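Local coordinates for protein aminotransferase (Paracoccus denitrificans, PDB 4GRX) that probably transfers amino groups from omega-amino substrates to keto acids or aldehydes, using a pyridoxal phosphate cofactor, as a dimeric class III aminotransferase, at residues A[125-130]-A[331-336]; A[156-161]-A[236-241]; A[166-171]-A[183-188]; A[242-247]-A[383-388]. All coordinates share one frame; numbering follows the deposited sequence.

How the contacts relate
Contacts 1, 3 and 4 are buried, contact 2 only partly; in contact 3, Pro184 is exposed. Contacts 1 and 2 both reach the seven-stranded sheet. Contact 1 lies at its outer strand 122-126, contact 2 at the inner strand 154-158. Contact 3 packs helix 167-172 against the loop that enters strand 188-191. It touches contact 1 through Ser130 and Ser169, and both also meet the second subunit. Contacts 2 and 4 adjoin along the chain 236-247, where Met238 O probably accepts from Ile244 N. The chemistry differs. Contact 1 is packing, contact 2 packs a methionine on an arginine, with two bridging waters, contact 3 has one hydrogen bond, and contact 4 is held by an arginine.

Contact 1: A[125-130]-A[331-336]; sequences YTNSGS and HGFTAS
Thr126 and Phe333 meet in a buried packing contact, where the end of strand 122-126 turns into helix 129-146 and lies against the loop 331-336. No hydrogen bond spans the two segments. The Thr126 methyl, CG2, sits 3.3 Å from Phe333 CE2. These two side chains touch flank to flank and share one heading. Tyr125 O lies at the edge of the Phe333 ring, in its plane. Asn127 passes Phe333 with the reverse heading, its amide turned 60° from the ring. Asn127 OD1 ends 3.4 Å from Ala335 CB. Ser336 CB packs on Tyr125 CB at 4.0 Å. A type I turn from Phe333 to Ser336 shapes the loop. Phe333 O accepts from both Ser336 N and Ser336 OG, the hydroxyl at 3.0 Å on a lone pair. The Ser336 torsion (chi1 80°) turns OG back into its own turn. Next along the chain, Gly129 N and Ser130 OG bind phosphate oxygens of the cofactor joined to Lys297. Thr334 N bonds to the cofactor-bearing residue of the second subunit. Cofactor sites built from both subunits are typical of fold type I pyridoxal phosphate enzymes.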
# COMPACT_ATOMS: atom_id res chain seq x y z
N TYR A 125 -9.53 3.38 -5.22
CA TYR A 125 -8.94 2.13 -4.69
C TYR A 125 -7.48 2.22 -4.24
O TYR A 125 -6.70 3.04 -4.76
CB TYR A 125 -9.13 0.97 -5.68
CG TYR A 125 -10.58 0.58 -5.90
CD1 TYR A 125 -11.26 -0.21 -4.97
CD2 TYR A 125 -11.28 1.00 -7.03
CE1 TYR A 125 -12.58 -0.56 -5.16
CE2 TYR A 125 -12.60 0.65 -7.23
CZ TYR A 125 -13.25 -0.13 -6.29
OH TYR A 125 -14.57 -0.49 -6.48
N THR A 126 -7.13 1.37 -3.28
CA THR A 126 -5.76 1.25 -2.80
C THR A 126 -5.46 -0.22 -2.58
O THR A 126 -6.31 -1.09 -2.83
CB THR A 126 -5.57 1.95 -1.45
OG1 THR A 126 -6.43 1.36 -0.48
CG2 THR A 126 -5.89 3.42 -1.55
N ASN A 127 -4.26 -0.51 -2.08
CA ASN A 127 -3.92 -1.89 -1.73
C ASN A 127 -4.17 -2.19 -0.26
O ASN A 127 -4.63 -3.28 0.07
CB ASN A 127 -2.49 -2.23 -2.12
CG ASN A 127 -2.24 -2.07 -3.61
OD1 ASN A 127 -2.91 -2.70 -4.43
ND2 ASN A 127 -1.30 -1.20 -3.97
N SER A 128 -3.89 -1.22 0.60
CA SER A 128 -4.00 -1.42 2.04
C SER A 128 -4.90 -0.37 2.68
O SER A 128 -5.20 0.64 2.06
CB SER A 128 -2.62 -1.35 2.67
OG SER A 128 -2.07 -0.05 2.51
N GLY A 129 -5.31 -0.61 3.91
CA GLY A 129 -6.08 0.39 4.66
C GLY A 129 -5.24 1.62 4.95
O GLY A 129 -5.76 2.75 4.91
N SER A 130 -3.95 1.41 5.23
CA SER A 130 -2.98 2.50 5.45
C SER A 130 -2.91 3.46 4.27
O SER A 130 -3.03 4.66 4.45
CB SER A 130 -1.58 1.95 5.75
OG SER A 130 -1.48 1.37 7.04
N HIS A 331 -2.98 11.01 -8.58
CA HIS A 331 -2.81 10.10 -7.48
C HIS A 331 -3.29 8.73 -7.88
O HIS A 331 -4.20 8.60 -8.69
CB HIS A 331 -3.60 10.62 -6.29
CG HIS A 331 -3.46 9.79 -5.05
ND1 HIS A 331 -2.48 10.01 -4.15
CD2 HIS A 331 -4.19 8.71 -4.58
CE1 HIS A 331 -2.58 9.11 -3.15
NE2 HIS A 331 -3.63 8.32 -3.41
N GLY A 332 -2.67 7.69 -7.31
CA GLY A 332 -3.02 6.29 -7.62
C GLY A 332 -1.88 5.28 -7.50
O GLY A 332 -0.71 5.61 -7.74
N PHE A 333 -2.24 4.04 -7.16
CA PHE A 333 -1.29 2.94 -6.95
C PHE A 333 -1.35 1.92 -8.10
O PHE A 333 -2.43 1.66 -8.64
CB PHE A 333 -1.57 2.23 -5.61
CG PHE A 333 -1.73 3.17 -4.43
CD1 PHE A 333 -0.61 3.58 -3.69
CD2 PHE A 333 -2.98 3.66 -4.07
CE1 PHE A 333 -0.75 4.46 -2.62
CE2 PHE A 333 -3.12 4.54 -3.00
CZ PHE A 333 -2.00 4.94 -2.27
N THR A 334 -0.20 1.36 -8.47
CA THR A 334 -0.06 0.42 -9.61
C THR A 334 -1.17 -0.64 -9.67
O THR A 334 -1.79 -0.84 -10.71
CB THR A 334 1.32 -0.29 -9.60
OG1 THR A 334 2.36 0.69 -9.72
CG2 THR A 334 1.45 -1.27 -10.76
N ALA A 335 -1.40 -1.31 -8.54
CA ALA A 335 -2.34 -2.42 -8.46
C ALA A 335 -3.76 -2.02 -8.01
O ALA A 335 -4.63 -2.88 -7.84
CB ALA A 335 -1.79 -3.53 -7.57
N SER A 336 -3.99 -0.72 -7.82
CA SER A 336 -5.31 -0.26 -7.36
C SER A 336 -6.39 -0.43 -8.45
O SER A 336 -6.19 -0.05 -9.62
CB SER A 336 -5.24 1.17 -6.78
OG SER A 336 -5.22 2.19 -7.76

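Contact 2: A[156-161]-A[236-241]; sequences LTRWNA and PVMGAG
Met238 lays its methyl over one face of the Arg158 guanidinium. CE stands 3.3 Å above that plane, displaced toward its rim. The same methyl also meets Arg158 CB and Trp159 O. The Met238 chain is extended beyond CG, while Arg158 bends at chi2 and chi3 (88° and 48°), which folds its head back beneath the methyl. Met238 SD lies 4.0 Å from Asn160 CB. Beside it the two backbones meet, with a CA-H...O contact of 3.4 Å from Gly241 CA to Asn160 O. Asn160 O also accepts from a water at 2.7 Å, which takes a weak bond from Gly241 N. A second water lies at the guanidinium edge, in its plane. It accepts from Arg158 NH1 and donates to Pro236 O, the latter at 2.9 Å. Farther out, Tyr250 OH bonds to Arg158 NH1, and Glu235 O takes a weak bond from NH2. A type II turn from Arg158 to Ala161 presents this end of strand 154-158 to the loop after strand 229-234. The chemistry is divided by direction: apolar cover lies on one guanidinium face, while the N-H groups at its edge are directed to the Tyr250 hydroxyl, a water and the Glu235 carbonyl.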
# COMPACT_ATOMS: atom_id res chain seq x y z
N LEU A 156 -7.56 15.51 12.78
CA LEU A 156 -7.96 15.09 14.13
C LEU A 156 -8.24 13.60 14.21
O LEU A 156 -9.02 13.08 13.42
CB LEU A 156 -9.20 15.86 14.59
CG LEU A 156 -9.26 17.37 14.33
CD1 LEU A 156 -10.59 17.96 14.77
CD2 LEU A 156 -8.12 18.09 15.04
N THR A 157 -7.57 12.93 15.15
CA THR A 157 -7.85 11.52 15.49
C THR A 157 -7.90 11.35 17.01
O THR A 157 -7.86 12.34 17.74
CB THR A 157 -6.85 10.53 14.84
OG1 THR A 157 -5.50 10.90 15.14
CG2 THR A 157 -7.03 10.48 13.33
N ARG A 158 -7.99 10.11 17.49
CA ARG A 158 -8.02 9.88 18.95
C ARG A 158 -6.83 9.08 19.44
O ARG A 158 -6.31 8.22 18.74
CB ARG A 158 -9.29 9.14 19.40
CG ARG A 158 -10.58 9.94 19.46
CD ARG A 158 -11.30 9.93 18.13
NE ARG A 158 -11.40 8.59 17.55
CZ ARG A 158 -12.37 7.72 17.83
NH1 ARG A 158 -13.33 8.03 18.70
NH2 ARG A 158 -12.39 6.54 17.24
N TRP A 159 -6.43 9.36 20.68
CA TRP A 159 -5.49 8.51 21.36
C TRP A 159 -6.01 7.09 21.32
O TRP A 159 -7.22 6.86 21.33
CB TRP A 159 -5.22 9.00 22.78
CG TRP A 159 -3.98 8.36 23.35
CD1 TRP A 159 -3.89 7.49 24.44
CD2 TRP A 159 -2.61 8.43 22.82
NE1 TRP A 159 -2.60 7.07 24.63
CE2 TRP A 159 -1.78 7.59 23.69
CE3 TRP A 159 -2.00 9.10 21.76
CZ2 TRP A 159 -0.42 7.43 23.49
CZ3 TRP A 159 -0.63 8.94 21.57
CH2 TRP A 159 0.15 8.13 22.42
N ASN A 160 -5.10 6.12 21.20
CA ASN A 160 -5.43 4.71 20.97
C ASN A 160 -5.99 4.42 19.57
O ASN A 160 -6.25 3.26 19.26
CB ASN A 160 -6.36 4.15 22.05
CG ASN A 160 -5.73 4.13 23.43
OD1 ASN A 160 -4.54 3.86 23.59
ND2 ASN A 160 -6.55 4.38 24.45
N ALA A 161 -6.17 5.42 18.72
CA ALA A 161 -6.64 5.15 17.35
C ALA A 161 -5.59 4.35 16.58
O ALA A 161 -4.38 4.45 16.84
CB ALA A 161 -6.97 6.43 16.62
N PRO A 236 -15.39 3.40 14.33
CA PRO A 236 -16.58 3.36 15.19
C PRO A 236 -16.29 2.65 16.52
O PRO A 236 -16.62 3.19 17.60
CB PRO A 236 -17.62 2.61 14.35
CG PRO A 236 -17.18 2.83 12.94
CD PRO A 236 -15.67 2.88 12.98
N VAL A 237 -15.67 1.48 16.44
CA VAL A 237 -15.15 0.76 17.58
C VAL A 237 -13.65 0.64 17.32
O VAL A 237 -13.26 0.23 16.22
CB VAL A 237 -15.70 -0.67 17.67
CG1 VAL A 237 -15.19 -1.38 18.92
CG2 VAL A 237 -17.21 -0.68 17.67
N MET A 238 -12.82 1.01 18.30
CA MET A 238 -11.37 0.97 18.12
C MET A 238 -10.84 -0.47 18.10
O MET A 238 -11.05 -1.24 19.03
CB MET A 238 -10.67 1.80 19.19
CG MET A 238 -10.91 3.30 19.06
SD MET A 238 -9.95 4.22 20.28
CE MET A 238 -10.02 5.88 19.62
N GLY A 239 -10.16 -0.84 17.01
CA GLY A 239 -9.71 -2.22 16.81
C GLY A 239 -8.37 -2.51 17.46
O GLY A 239 -8.31 -3.04 18.58
N ALA A 240 -7.29 -2.17 16.75
CA ALA A 240 -5.93 -2.48 17.18
C ALA A 240 -5.51 -1.72 18.44
O ALA A 240 -4.55 -2.09 19.10
CB ALA A 240 -4.94 -2.23 16.06
N GLY A 241 -6.26 -0.66 18.77
CA GLY A 241 -6.10 0.00 20.07
C GLY A 241 -6.63 -0.82 21.24
O GLY A 241 -6.61 -0.35 22.37
O HOH W 1 -15.00 5.24 18.87
O HOH W 2 -7.65 1.72 17.51

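Contact 3: A[166-171]-A[183-188]; sequences TAVSAS and LPLPGF
The Phe188 ring carries Ser171 CB over one face. This is a CH-pi contact, with CB 3.6 Å from the ring centroid and 18° off the normal. Val168 approaches the ring obliquely, its CG1 3.6 Å from Phe188 CZ. The Val168 and Phe188 side chains cross at about a right angle. CG1 of Val168 is anti to the backbone N (chi1 168°), which carries it to the far end of the ring. Leu183 CD1 packs on Ala170 CB at 3.7 Å. Leu185 CD1 is a looser neighbour of Ala167 CB. The single hydrogen bond between the segments runs from Leu185 N to Ser171 OG, 3.0 Å long and nearly straight at 173°. Leu185 follows Pro184, whose preceding peptide bond is cis. Ser171 OG in turn donates to Ala167 O at 2.7 Å. Ser171 N also reaches Ala167 O, from the opposite face of its carbonyl plane. At the start of the helix Thr166 is the N-cap and accepts from Ser169 N. Asp134 of the second subunit accepts from Ala167 N. Ser171 OG thus acts as donor and acceptor at once: it spends its proton inside the helix and accepts from the loop amide of Leu185. Each bond would be expected to strengthen the other, and the hydroxyl is fixed in rotation while its CB faces the ring.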
# COMPACT_ATOMS: atom_id res chain seq x y z
N THR A 166 1.86 4.07 7.18
CA THR A 166 2.63 5.06 6.40
C THR A 166 2.94 6.26 7.31
O THR A 166 2.29 6.43 8.37
CB THR A 166 1.90 5.56 5.14
OG1 THR A 166 0.83 6.44 5.53
CG2 THR A 166 1.37 4.41 4.26
N ALA A 167 3.90 7.11 6.92
CA ALA A 167 4.23 8.27 7.77
C ALA A 167 2.97 9.00 8.24
O ALA A 167 2.85 9.37 9.42
CB ALA A 167 5.18 9.24 7.05
N VAL A 168 2.03 9.21 7.31
CA VAL A 168 0.81 9.96 7.62
C VAL A 168 -0.18 9.16 8.49
O VAL A 168 -0.59 9.64 9.54
CB VAL A 168 0.14 10.51 6.34
CG1 VAL A 168 -1.26 11.04 6.62
CG2 VAL A 168 1.00 11.60 5.75
N SER A 169 -0.54 7.95 8.05
CA SER A 169 -1.43 7.07 8.82
C SER A 169 -0.87 6.68 10.19
O SER A 169 -1.62 6.44 11.13
CB SER A 169 -1.87 5.83 8.00
OG SER A 169 -0.78 5.18 7.37
N ALA A 170 0.46 6.64 10.31
CA ALA A 170 1.09 6.44 11.61
C ALA A 170 0.98 7.70 12.49
O ALA A 170 0.88 7.60 13.72
CB ALA A 170 2.53 5.99 11.45
N SER A 171 1.01 8.88 11.86
CA SER A 171 0.82 10.14 12.59
C SER A 171 -0.63 10.20 13.06
O SER A 171 -0.95 10.84 14.08
CB SER A 171 1.12 11.34 11.71
OG SER A 171 2.47 11.34 11.30
N LEU A 183 7.62 10.33 14.90
CA LEU A 183 6.25 10.74 14.58
C LEU A 183 5.47 10.97 15.87
O LEU A 183 5.98 10.65 16.96
CB LEU A 183 5.56 9.70 13.71
CG LEU A 183 6.23 9.37 12.37
CD1 LEU A 183 5.42 8.28 11.69
CD2 LEU A 183 6.38 10.57 11.47
N PRO A 184 4.24 11.54 15.78
CA PRO A 184 3.52 12.07 14.61
C PRO A 184 4.25 13.26 13.96
O PRO A 184 4.99 13.97 14.65
CB PRO A 184 2.22 12.60 15.23
CG PRO A 184 2.56 12.92 16.66
CD PRO A 184 3.50 11.80 17.03
N LEU A 185 4.03 13.48 12.65
CA LEU A 185 4.45 14.70 11.94
C LEU A 185 3.64 15.94 12.40
O LEU A 185 2.55 15.78 12.91
CB LEU A 185 4.22 14.54 10.45
CG LEU A 185 4.94 13.47 9.64
CD1 LEU A 185 4.26 13.33 8.28
CD2 LEU A 185 6.41 13.82 9.49
N PRO A 186 4.15 17.18 12.15
CA PRO A 186 3.28 18.33 12.47
C PRO A 186 1.90 18.16 11.82
O PRO A 186 1.79 17.60 10.71
CB PRO A 186 4.01 19.52 11.82
CG PRO A 186 5.43 19.08 11.67
CD PRO A 186 5.37 17.60 11.42
N GLY A 187 0.86 18.60 12.51
CA GLY A 187 -0.47 18.67 11.91
C GLY A 187 -1.41 17.55 12.27
O GLY A 187 -2.51 17.45 11.71
N PHE A 188 -1.00 16.68 13.19
CA PHE A 188 -1.82 15.55 13.61
C PHE A 188 -2.05 15.66 15.10
O PHE A 188 -1.09 15.67 15.88
CB PHE A 188 -1.15 14.23 13.20
CG PHE A 188 -1.05 14.06 11.72
CD1 PHE A 188 -2.00 13.33 11.02
CD2 PHE A 188 -0.03 14.69 11.00
CE1 PHE A 188 -1.94 13.22 9.63
CE2 PHE A 188 0.04 14.57 9.61
CZ PHE A 188 -0.92 13.84 8.92

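Contact 4: A[242-247]-A[383-388]; sequences GVIPPA and EYRGIG
Gly242 O is gripped by the Arg385 guanidinium. Arg385 NH2 gives it the main bond, 2.8 Å long and nearly straight at 169°. Arg385 NE adds a weak one. The same NE donates to Val243 O at 2.8 Å, coming from above that carbonyl plane, 42° out of it. Both oxygens lie near the guanidinium plane, at its edge. Arg385 NH1 forms a salt bridge with Glu383 OE2 at 2.9 Å and meets that oxygen on its anti side. Glu394 is a second acidic partner of NH1, while His195 NE2 bonds to Glu383 OE2. The two carboxylates probably balance the arginine charge and limit rotation of the head. The Arg385 side chain starts with CG flanked by the backbone N and C (chi1 55°). Extended from CG to NE, it reaches from the strand to the loop carbonyls. Ile244 runs along its flank with the same heading. The Pro245 ring crosses the stem at about a right angle, and its CG rests 3.6 Å from Gly386 N. Val243 CG1 is 3.9 Å from Gly386 CA. Gly386 has backbone angles that call for glycine, and its lack of a side chain lets the loop come close. Val243 and Ile244 form a G1 beta bulge facing Met238. Strand 381-387 is an outer strand of a three-stranded antiparallel sheet. The contact joins this sheet to a loop of the seven-stranded sheet, as where the C-terminal small domain meets the large domain in fold type I aminotransferases.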
# COMPACT_ATOMS: atom_id res chain seq x y z
N GLY A 242 -7.12 -2.03 20.95
CA GLY A 242 -7.54 -2.99 21.98
C GLY A 242 -9.03 -3.18 22.20
O GLY A 242 -9.44 -3.51 23.31
N VAL A 243 -9.83 -3.01 21.14
CA VAL A 243 -11.28 -3.20 21.16
C VAL A 243 -12.00 -2.26 22.11
O VAL A 243 -12.41 -2.67 23.20
CB VAL A 243 -11.70 -4.65 21.49
CG1 VAL A 243 -13.19 -4.81 21.25
CG2 VAL A 243 -10.92 -5.64 20.65
N ILE A 244 -12.16 -1.01 21.70
CA ILE A 244 -12.74 0.00 22.57
C ILE A 244 -14.01 0.56 21.95
O ILE A 244 -13.93 1.38 21.03
CB ILE A 244 -11.73 1.15 22.86
CG1 ILE A 244 -10.44 0.61 23.49
CG2 ILE A 244 -12.38 2.22 23.74
CD1 ILE A 244 -9.27 1.57 23.45
N PRO A 245 -15.18 0.09 22.43
CA PRO A 245 -16.48 0.65 22.01
C PRO A 245 -16.61 2.05 22.55
O PRO A 245 -16.20 2.29 23.68
CB PRO A 245 -17.51 -0.26 22.70
CG PRO A 245 -16.76 -1.52 22.99
CD PRO A 245 -15.37 -1.08 23.32
N PRO A 246 -17.18 2.97 21.77
CA PRO A 246 -17.28 4.35 22.25
C PRO A 246 -18.25 4.46 23.41
O PRO A 246 -19.21 3.69 23.50
CB PRO A 246 -17.82 5.10 21.05
CG PRO A 246 -18.58 4.08 20.28
CD PRO A 246 -17.89 2.76 20.50
N ALA A 247 -18.00 5.42 24.30
CA ALA A 247 -18.96 5.79 25.34
C ALA A 247 -20.30 6.16 24.71
O ALA A 247 -20.33 6.72 23.61
CB ALA A 247 -18.42 6.94 26.16
N GLU A 383 -11.94 -5.58 33.36
CA GLU A 383 -13.22 -5.45 32.66
C GLU A 383 -13.22 -6.30 31.40
O GLU A 383 -12.15 -6.72 30.92
CB GLU A 383 -13.50 -3.99 32.28
CG GLU A 383 -12.73 -3.49 31.06
CD GLU A 383 -13.27 -2.19 30.48
OE1 GLU A 383 -14.37 -1.74 30.86
OE2 GLU A 383 -12.58 -1.60 29.63
N TYR A 384 -14.41 -6.56 30.87
CA TYR A 384 -14.54 -7.09 29.52
C TYR A 384 -15.32 -6.03 28.74
O TYR A 384 -16.01 -5.21 29.34
CB TYR A 384 -15.27 -8.44 29.50
CG TYR A 384 -16.75 -8.33 29.75
CD1 TYR A 384 -17.26 -8.38 31.06
CD2 TYR A 384 -17.64 -8.14 28.69
CE1 TYR A 384 -18.62 -8.27 31.29
CE2 TYR A 384 -19.00 -8.01 28.92
CZ TYR A 384 -19.48 -8.09 30.22
OH TYR A 384 -20.83 -7.97 30.44
N ARG A 385 -15.21 -6.06 27.41
CA ARG A 385 -15.81 -5.04 26.55
C ARG A 385 -15.79 -5.49 25.09
O ARG A 385 -14.99 -6.34 24.68
CB ARG A 385 -15.08 -3.70 26.68
CG ARG A 385 -13.58 -3.80 26.41
CD ARG A 385 -12.88 -2.45 26.34
NE ARG A 385 -11.53 -2.69 25.84
CZ ARG A 385 -10.44 -2.82 26.60
NH1 ARG A 385 -10.50 -2.69 27.92
NH2 ARG A 385 -9.28 -3.09 26.03
N GLY A 386 -16.68 -4.90 24.30
CA GLY A 386 -16.75 -5.15 22.88
C GLY A 386 -18.18 -5.28 22.42
O GLY A 386 -19.11 -4.81 23.08
N ILE A 387 -18.35 -5.94 21.28
CA ILE A 387 -19.64 -6.06 20.63
C ILE A 387 -19.53 -7.07 19.48
O ILE A 387 -18.43 -7.29 18.95
CB ILE A 387 -20.12 -4.66 20.15
CG1 ILE A 387 -21.61 -4.68 19.78
CG2 ILE A 387 -19.20 -4.11 19.05
CD1 ILE A 387 -22.24 -3.30 19.73
N GLY A 388 -20.65 -7.69 19.10
CA GLY A 388 -20.67 -8.64 18.00
C GLY A 388 -19.57 -9.68 18.15
O GLY A 388 -19.51 -10.37 19.15